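Local coordinates for selenium-binding protein (Sulfolobus tokodaii, PDB 2ECE) that is of unknown function but belongs to the selenium-binding protein family of beta-propellers and may therefore bind selenium, at residues 25-39 and 439-451. Sequence-based numbering, arbitrary orientation.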
ATOM      1  N   GLU A  25       8.416  14.758   9.006  1.00 28.91           N
ATOM      2  CA  GLU A  25       7.945  13.725   9.927  1.00 26.39           C
ATOM      3  C   GLU A  25       8.980  13.422  11.018  1.00 26.66           C
ATOM      4  O   GLU A  25      10.178  13.407  10.751  1.00 25.51           O
ATOM      5  CB  GLU A  25       7.639  12.434   9.153  1.00 25.32           C
ATOM      6  CG  GLU A  25       8.865  11.711   8.582  1.00 22.87           C
ATOM      7  CD  GLU A  25       9.382  12.307   7.277  1.00 24.98           C
ATOM      8  OE1 GLU A  25       8.864  13.358   6.842  1.00 25.42           O
ATOM      9  OE2 GLU A  25      10.316  11.722   6.679  1.00 24.14           O
ATOM     10  N   ASP A  26       8.510  13.181  12.242  1.00 26.62           N
ATOM     11  CA  ASP A  26       9.386  12.847  13.365  1.00 27.36           C
ATOM     12  C   ASP A  26       9.414  11.335  13.592  1.00 27.31           C
ATOM     13  O   ASP A  26      10.401  10.787  14.086  1.00 24.40           O
ATOM     14  CB  ASP A  26       8.901  13.488  14.671  1.00 30.73           C
ATOM     15  CG  ASP A  26       9.220  14.961  14.766  1.00 36.38           C
ATOM     16  OD1 ASP A  26      10.328  15.364  14.343  1.00 38.86           O
ATOM     17  OD2 ASP A  26       8.367  15.715  15.286  1.00 40.37           O
ATOM     18  N   LEU A  27       8.318  10.669  13.231  1.00 25.72           N
ATOM     19  CA  LEU A  27       8.197   9.233  13.444  1.00 24.56           C
ATOM     20  C   LEU A  27       7.636   8.488  12.255  1.00 23.59           C
ATOM     21  O   LEU A  27       7.002   9.066  11.376  1.00 23.02           O
ATOM     22  CB  LEU A  27       7.277   8.957  14.636  1.00 23.74           C
ATOM     23  CG  LEU A  27       7.569   9.661  15.951  1.00 25.00           C
ATOM     24  CD1 LEU A  27       6.314   9.636  16.817  1.00 27.25           C
ATOM     25  CD2 LEU A  27       8.750   8.988  16.645  1.00 25.55           C
ATOM     26  N   ALA A  28       7.856   7.178  12.267  1.00 23.59           N
ATOM     27  CA  ALA A  28       7.367   6.291  11.226  1.00 22.34           C
ATOM     28  C   ALA A  28       6.730   5.088  11.907  1.00 21.68           C
ATOM     29  O   ALA A  28       7.386   4.365  12.655  1.00 20.60           O
ATOM     30  CB  ALA A  28       8.514   5.839  10.333  1.00 22.69           C
ATOM     31  N   TYR A  29       5.440   4.896  11.677  1.00 21.12           N
ATOM     32  CA  TYR A  29       4.737   3.765  12.255  1.00 20.22           C
ATOM     33  C   TYR A  29       4.842   2.663  11.209  1.00 18.62           C
ATOM     34  O   TYR A  29       4.583   2.899  10.030  1.00 16.71           O
ATOM     35  CB  TYR A  29       3.278   4.143  12.523  1.00 20.89           C
ATOM     36  CG  TYR A  29       3.135   5.249  13.551  1.00 20.20           C
ATOM     37  CD1 TYR A  29       3.493   5.040  14.883  1.00 19.69           C
ATOM     38  CD2 TYR A  29       2.647   6.508  13.188  1.00 18.90           C
ATOM     39  CE1 TYR A  29       3.366   6.057  15.836  1.00 19.80           C
ATOM     40  CE2 TYR A  29       2.515   7.531  14.130  1.00 20.64           C
ATOM     41  CZ  TYR A  29       2.874   7.297  15.454  1.00 21.84           C
ATOM     42  OH  TYR A  29       2.721   8.293  16.397  1.00 22.22           O
ATOM     43  N   VAL A  30       5.235   1.464  11.630  1.00 18.12           N
ATOM     44  CA  VAL A  30       5.402   0.374  10.680  1.00 17.91           C
ATOM     45  C   VAL A  30       4.636  -0.884  11.061  1.00 18.16           C
ATOM     46  O   VAL A  30       4.757  -1.387  12.180  1.00 17.12           O
ATOM     47  CB  VAL A  30       6.899   0.024  10.527  1.00 18.44           C
ATOM     48  CG1 VAL A  30       7.100  -0.987   9.402  1.00 17.79           C
ATOM     49  CG2 VAL A  30       7.701   1.303  10.259  1.00 18.77           C
ATOM     50  N   ALA A  31       3.848  -1.391  10.120  1.00 17.43           N
ATOM     51  CA  ALA A  31       3.087  -2.606  10.362  1.00 18.81           C
ATOM     52  C   ALA A  31       4.073  -3.768  10.278  1.00 17.78           C
ATOM     53  O   ALA A  31       4.690  -3.989   9.232  1.00 18.75           O
ATOM     54  CB  ALA A  31       1.998  -2.760   9.311  1.00 17.15           C
ATOM     55  N   CYS A  32       4.232  -4.495  11.381  1.00 18.67           N
ATOM     56  CA  CYS A  32       5.157  -5.630  11.427  1.00 19.23           C
ATOM     57  C   CYS A  32       4.439  -6.937  11.752  1.00 21.26           C
ATOM     58  O   CYS A  32       3.455  -6.941  12.481  1.00 21.18           O
ATOM     59  CB  CYS A  32       6.249  -5.372  12.466  1.00 19.53           C
ATOM     60  SG  CYS A  32       7.329  -3.993  12.023  1.00 19.91           S
ATOM     61  N   LEU A  33       4.951  -8.049  11.233  1.00 22.27           N
ATOM     62  CA  LEU A  33       4.301  -9.328  11.462  1.00 22.95           C
ATOM     63  C   LEU A  33       5.231 -10.521  11.687  1.00 24.79           C
ATOM     64  O   LEU A  33       6.364 -10.550  11.207  1.00 24.85           O
ATOM     65  CB  LEU A  33       3.385  -9.648  10.279  1.00 21.48           C
ATOM     66  CG  LEU A  33       4.096  -9.696   8.915  1.00 22.03           C
ATOM     67  CD1 LEU A  33       3.353 -10.632   7.982  1.00 21.07           C
ATOM     68  CD2 LEU A  33       4.181  -8.291   8.323  1.00 21.91           C
ATOM     69  N   TYR A  34       4.725 -11.500  12.429  1.00 24.82           N
ATOM     70  CA  TYR A  34       5.439 -12.745  12.691  1.00 25.16           C
ATOM     71  C   TYR A  34       4.659 -13.832  11.950  1.00 26.31           C
ATOM     72  O   TYR A  34       5.086 -14.987  11.871  1.00 27.46           O
ATOM     73  CB  TYR A  34       5.479 -13.042  14.191  1.00 23.44           C
ATOM     74  CG  TYR A  34       6.586 -12.312  14.923  1.00 24.08           C
ATOM     75  CD1 TYR A  34       7.929 -12.591  14.653  1.00 23.99           C
ATOM     76  CD2 TYR A  34       6.299 -11.340  15.880  1.00 23.45           C
ATOM     77  CE1 TYR A  34       8.954 -11.917  15.319  1.00 23.19           C
ATOM     78  CE2 TYR A  34       7.318 -10.662  16.550  1.00 23.07           C
ATOM     79  CZ  TYR A  34       8.637 -10.957  16.265  1.00 23.09           C
ATOM     80  OH  TYR A  34       9.645 -10.302  16.927  1.00 25.18           O
ATOM     81  N   THR A  35       3.507 -13.443  11.408  1.00 26.10           N
ATOM     82  CA  THR A  35       2.661 -14.360  10.656  1.00 25.78           C
ATOM     83  C   THR A  35       3.457 -14.863   9.452  1.00 26.82           C
ATOM     84  O   THR A  35       3.945 -14.069   8.647  1.00 27.40           O
ATOM     85  CB  THR A  35       1.379 -13.656  10.149  1.00 25.46           C
ATOM     86  OG1 THR A  35       0.661 -13.100  11.255  1.00 23.83           O
ATOM     87  CG2 THR A  35       0.481 -14.645   9.439  1.00 26.54           C
ATOM     88  N   GLY A  36       3.608 -16.180   9.344  1.00 27.47           N
ATOM     89  CA  GLY A  36       4.349 -16.745   8.229  1.00 27.17           C
ATOM     90  C   GLY A  36       5.821 -17.009   8.517  1.00 28.52           C
ATOM     91  O   GLY A  36       6.529 -17.594   7.691  1.00 26.73           O
ATOM     92  N   THR A  37       6.287 -16.589   9.690  1.00 27.96           N
ATOM     93  CA  THR A  37       7.684 -16.785  10.061  1.00 29.79           C
ATOM     94  C   THR A  37       7.882 -18.053  10.873  1.00 32.31           C
ATOM     95  O   THR A  37       9.011 -18.500  11.072  1.00 32.52           O
ATOM     96  CB  THR A  37       8.201 -15.633  10.918  1.00 27.51           C
ATOM     97  OG1 THR A  37       7.498 -15.634  12.168  1.00 24.43           O
ATOM     98  CG2 THR A  37       8.004 -14.297  10.194  1.00 23.67           C
ATOM     99  N   GLY A  38       6.785 -18.619  11.359  1.00 34.63           N
ATOM    100  CA  GLY A  38       6.884 -19.822  12.160  1.00 36.73           C
ATOM    101  C   GLY A  38       7.063 -19.475  13.622  1.00 37.73           C
ATOM    102  O   GLY A  38       7.133 -20.358  14.475  1.00 39.94           O
ATOM    103  N   ILE A  39       7.140 -18.182  13.916  1.00 36.77           N
ATOM    104  CA  ILE A  39       7.302 -17.720  15.288  1.00 35.98           C
ATOM    105  C   ILE A  39       5.944 -17.417  15.900  1.00 36.32           C
ATOM    106  O   ILE A  39       5.171 -16.622  15.365  1.00 35.02           O
ATOM    107  CB  ILE A  39       8.196 -16.474  15.331  1.00 35.82           C
ATOM    108  CG1 ILE A  39       9.615 -16.871  14.921  1.00 34.83           C
ATOM    109  CG2 ILE A  39       8.186 -15.861  16.726  1.00 34.91           C
ATOM    110  CD1 ILE A  39      10.472 -15.724  14.501  1.00 34.91           C
ATOM    111  N   PHE A 439      14.295  -5.508  11.736  1.00 22.84           N
ATOM    112  CA  PHE A 439      13.214  -5.958  12.604  1.00 22.37           C
ATOM    113  C   PHE A 439      13.401  -7.362  13.174  1.00 24.38           C
ATOM    114  O   PHE A 439      12.459  -7.956  13.705  1.00 23.98           O
ATOM    115  CB  PHE A 439      11.889  -5.845  11.847  1.00 22.39           C
ATOM    116  CG  PHE A 439      11.497  -4.420  11.536  1.00 23.70           C
ATOM    117  CD1 PHE A 439      10.940  -3.606  12.520  1.00 21.38           C
ATOM    118  CD2 PHE A 439      11.718  -3.881  10.272  1.00 22.22           C
ATOM    119  CE1 PHE A 439      10.611  -2.278  12.250  1.00 21.86           C
ATOM    120  CE2 PHE A 439      11.392  -2.554   9.995  1.00 22.80           C
ATOM    121  CZ  PHE A 439      10.838  -1.751  10.987  1.00 21.73           C
ATOM    122  N   GLY A 440      14.621  -7.886  13.074  1.00 24.63           N
ATOM    123  CA  GLY A 440      14.904  -9.211  13.609  1.00 26.06           C
ATOM    124  C   GLY A 440      14.239 -10.328  12.832  1.00 24.92           C
ATOM    125  O   GLY A 440      14.520 -10.509  11.652  1.00 26.06           O
ATOM    126  N   GLU A 441      13.360 -11.081  13.484  1.00 25.93           N
ATOM    127  CA  GLU A 441      12.666 -12.180  12.813  1.00 26.51           C
ATOM    128  C   GLU A 441      11.281 -11.739  12.339  1.00 25.22           C
ATOM    129  O   GLU A 441      10.574 -12.492  11.667  1.00 23.55           O
ATOM    130  CB  GLU A 441      12.527 -13.381  13.755  1.00 27.61           C
ATOM    131  CG  GLU A 441      13.846 -13.993  14.229  1.00 34.12           C
ATOM    132  CD  GLU A 441      14.654 -14.621  13.103  1.00 37.69           C
ATOM    133  OE1 GLU A 441      14.069 -15.370  12.290  1.00 39.99           O
ATOM    134  OE2 GLU A 441      15.877 -14.377  13.037  1.00 41.24           O
ATOM    135  N   ALA A 442      10.891 -10.520  12.704  1.00 22.70           N
ATOM    136  CA  ALA A 442       9.594  -9.986  12.292  1.00 21.96           C
ATOM    137  C   ALA A 442       9.739  -9.405  10.887  1.00 21.63           C
ATOM    138  O   ALA A 442      10.837  -9.021  10.491  1.00 20.93           O
ATOM    139  CB  ALA A 442       9.139  -8.897  13.265  1.00 22.02           C
ATOM    140  N   ARG A 443       8.636  -9.348  10.139  1.00 21.18           N
ATOM    141  CA  ARG A 443       8.653  -8.812   8.782  1.00 21.38           C
ATOM    142  C   ARG A 443       7.945  -7.457   8.782  1.00 21.00           C
ATOM    143  O   ARG A 443       7.040  -7.233   9.585  1.00 21.44           O
ATOM    144  CB  ARG A 443       7.959  -9.784   7.818  1.00 21.65           C
ATOM    145  CG  ARG A 443       8.641 -11.150   7.764  1.00 23.11           C
ATOM    146  CD  ARG A 443       7.929 -12.134   6.848  1.00 23.96           C
ATOM    147  NE  ARG A 443       8.579 -13.441   6.886  1.00 23.58           N
ATOM    148  CZ  ARG A 443       8.130 -14.524   6.260  1.00 24.17           C
ATOM    149  NH1 ARG A 443       7.024 -14.464   5.535  1.00 22.62           N
ATOM    150  NH2 ARG A 443       8.785 -15.673   6.369  1.00 25.84           N
ATOM    151  N   SER A 444       8.347  -6.563   7.882  1.00 19.68           N
ATOM    152  CA  SER A 444       7.758  -5.225   7.832  1.00 19.47           C
ATOM    153  C   SER A 444       6.924  -4.953   6.584  1.00 17.15           C
ATOM    154  O   SER A 444       7.244  -5.425   5.493  1.00 16.37           O
ATOM    155  CB  SER A 444       8.866  -4.175   7.960  1.00 18.98           C
ATOM    156  OG  SER A 444       9.911  -4.421   7.026  1.00 19.28           O
ATOM    157  N   HIS A 445       5.841  -4.194   6.753  1.00 17.83           N
ATOM    158  CA  HIS A 445       4.980  -3.873   5.624  1.00 17.14           C
ATOM    159  C   HIS A 445       4.740  -2.364   5.466  1.00 17.50           C
ATOM    160  O   HIS A 445       5.690  -1.588   5.319  1.00 18.71           O
ATOM    161  CB  HIS A 445       3.640  -4.618   5.737  1.00 16.12           C
ATOM    162  CG  HIS A 445       2.998  -4.895   4.412  1.00 17.79           C
ATOM    163  ND1 HIS A 445       3.223  -6.060   3.709  1.00 19.06           N
ATOM    164  CD2 HIS A 445       2.215  -4.125   3.620  1.00 17.18           C
ATOM    165  CE1 HIS A 445       2.609  -5.996   2.541  1.00 18.38           C
ATOM    166  NE2 HIS A 445       1.991  -4.831   2.461  1.00 19.64           N
ATOM    167  N   GLN A 446       3.486  -1.933   5.510  1.00 17.26           N
ATOM    168  CA  GLN A 446       3.208  -0.511   5.296  1.00 17.76           C
ATOM    169  C   GLN A 446       3.768   0.444   6.337  1.00 16.63           C
ATOM    170  O   GLN A 446       3.837   0.135   7.524  1.00 14.92           O
ATOM    171  CB  GLN A 446       1.708  -0.265   5.141  1.00 17.37           C
ATOM    172  CG  GLN A 446       1.399   1.148   4.638  1.00 20.70           C
ATOM    173  CD  GLN A 446       0.029   1.253   4.019  1.00 21.76           C
ATOM    174  OE1 GLN A 446      -0.975   0.880   4.635  1.00 20.17           O
ATOM    175  NE2 GLN A 446      -0.028   1.764   2.795  1.00 20.56           N
ATOM    176  N   VAL A 447       4.167   1.617   5.864  1.00 16.46           N
ATOM    177  CA  VAL A 447       4.725   2.654   6.717  1.00 18.19           C
ATOM    178  C   VAL A 447       3.840   3.894   6.672  1.00 17.40           C
ATOM    179  O   VAL A 447       3.413   4.315   5.601  1.00 18.11           O
ATOM    180  CB  VAL A 447       6.154   3.037   6.240  1.00 18.15           C
ATOM    181  CG1 VAL A 447       6.678   4.233   7.020  1.00 16.83           C
ATOM    182  CG2 VAL A 447       7.089   1.851   6.418  1.00 17.58           C
ATOM    183  N   ARG A 448       3.549   4.463   7.838  1.00 19.07           N
ATOM    184  CA  ARG A 448       2.760   5.688   7.910  1.00 18.72           C
ATOM    185  C   ARG A 448       3.588   6.698   8.691  1.00 19.14           C
ATOM    186  O   ARG A 448       3.963   6.452   9.837  1.00 18.57           O
ATOM    187  CB  ARG A 448       1.408   5.465   8.611  1.00 19.76           C
ATOM    188  CG  ARG A 448       0.205   5.494   7.651  1.00 20.38           C
ATOM    189  CD  ARG A 448       0.127   4.216   6.811  1.00 24.06           C
ATOM    190  NE  ARG A 448      -0.766   4.321   5.653  1.00 24.97           N
ATOM    191  CZ  ARG A 448      -0.452   4.933   4.515  1.00 26.94           C
ATOM    192  NH1 ARG A 448       0.737   5.505   4.369  1.00 26.03           N
ATOM    193  NH2 ARG A 448      -1.323   4.965   3.516  1.00 27.72           N
ATOM    194  N   LEU A 449       3.880   7.831   8.064  1.00 18.65           N
ATOM    195  CA  LEU A 449       4.682   8.861   8.711  1.00 20.53           C
ATOM    196  C   LEU A 449       3.821   9.804   9.551  1.00 21.47           C
ATOM    197  O   LEU A 449       2.735  10.210   9.131  1.00 21.27           O
ATOM    198  CB  LEU A 449       5.447   9.659   7.651  1.00 20.02           C
ATOM    199  CG  LEU A 449       6.275   8.825   6.663  1.00 19.32           C
ATOM    200  CD1 LEU A 449       6.884   9.740   5.601  1.00 17.93           C
ATOM    201  CD2 LEU A 449       7.366   8.065   7.419  1.00 18.88           C
ATOM    202  N   SER A 450       4.301  10.144  10.741  1.00 22.53           N
ATOM    203  CA  SER A 450       3.566  11.054  11.611  1.00 24.65           C
ATOM    204  C   SER A 450       3.325  12.350  10.836  1.00 26.18           C
ATOM    205  O   SER A 450       4.234  12.870  10.197  1.00 24.58           O
ATOM    206  CB  SER A 450       4.369  11.341  12.884  1.00 26.48           C
ATOM    207  OG  SER A 450       5.647  11.880  12.580  1.00 26.76           O
ATOM    208  N   GLY A 451       2.097  12.856  10.872  1.00 26.47           N
ATOM    209  CA  GLY A 451       1.798  14.083  10.152  1.00 26.86           C
ATOM    210  C   GLY A 451       1.334  13.863   8.722  1.00 26.85           C
ATOM    211  O   GLY A 451       1.063  14.821   7.998  1.00 28.01           O
TER
HETATM  212  O   HOH W   1      12.494 -10.553  16.510  1.00 30.11           O
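R443 and L33 form a hydrogen-bonded antiparallel pair, with R443 N donating to L33 O at 2.8 Å and L33 N returning a bond to R443 O. The same pattern recurs at Y29 and R448, while A31 N donates to Q446 O and A31 O accepts from H445 N. Two residues thus face one, and the register moves by one between V30 and C32, which defines a beta bulge. Just beyond strand 443-449, S450 grips L27 twice: its OG accepts from L27 N at 3.0 Å and its N donates to L27 O.

On the face carrying A28, V30 and C32, CG2 of V30 lies beside CG2 of V447, 3.9 Å away, the two valines running abreast. C32 SG sits over the F439 ring, 4.0 Å from its centroid and 28° off the normal, a sulfur-aromatic contact. A442 CB makes a CH-pi contact over one face of Y34, 3.9 Å from the ring centroid and 23° off the normal; Y34 OH shares a water with E441 N.

With chi2 at 178° the R443 chain runs out straight and passes antiparallel to the T37 side chain, bringing NE to 3.5 Å from T37 CG2, with the G36 carbonyl carbon over one guanidinium face. Its charged end is fixed by D406 in a salt bridge and by N407; an alanine here would probably leave D406 without its cationic mate and the 34-37 turn without its packing surface. T37 OG1 donates to Y34 O, which T37 N also reaches, and accepts from I39 N in an ST turn.

Outward, 27-33 also pairs with 44-49, and M418 backs V30 and V447. In the sheet order 60-65, 44-49, 27-33, 443-449, the C-terminal strand is outermost and the other three are N-terminal: the "Velcro" closure characteristic of beta-propellers.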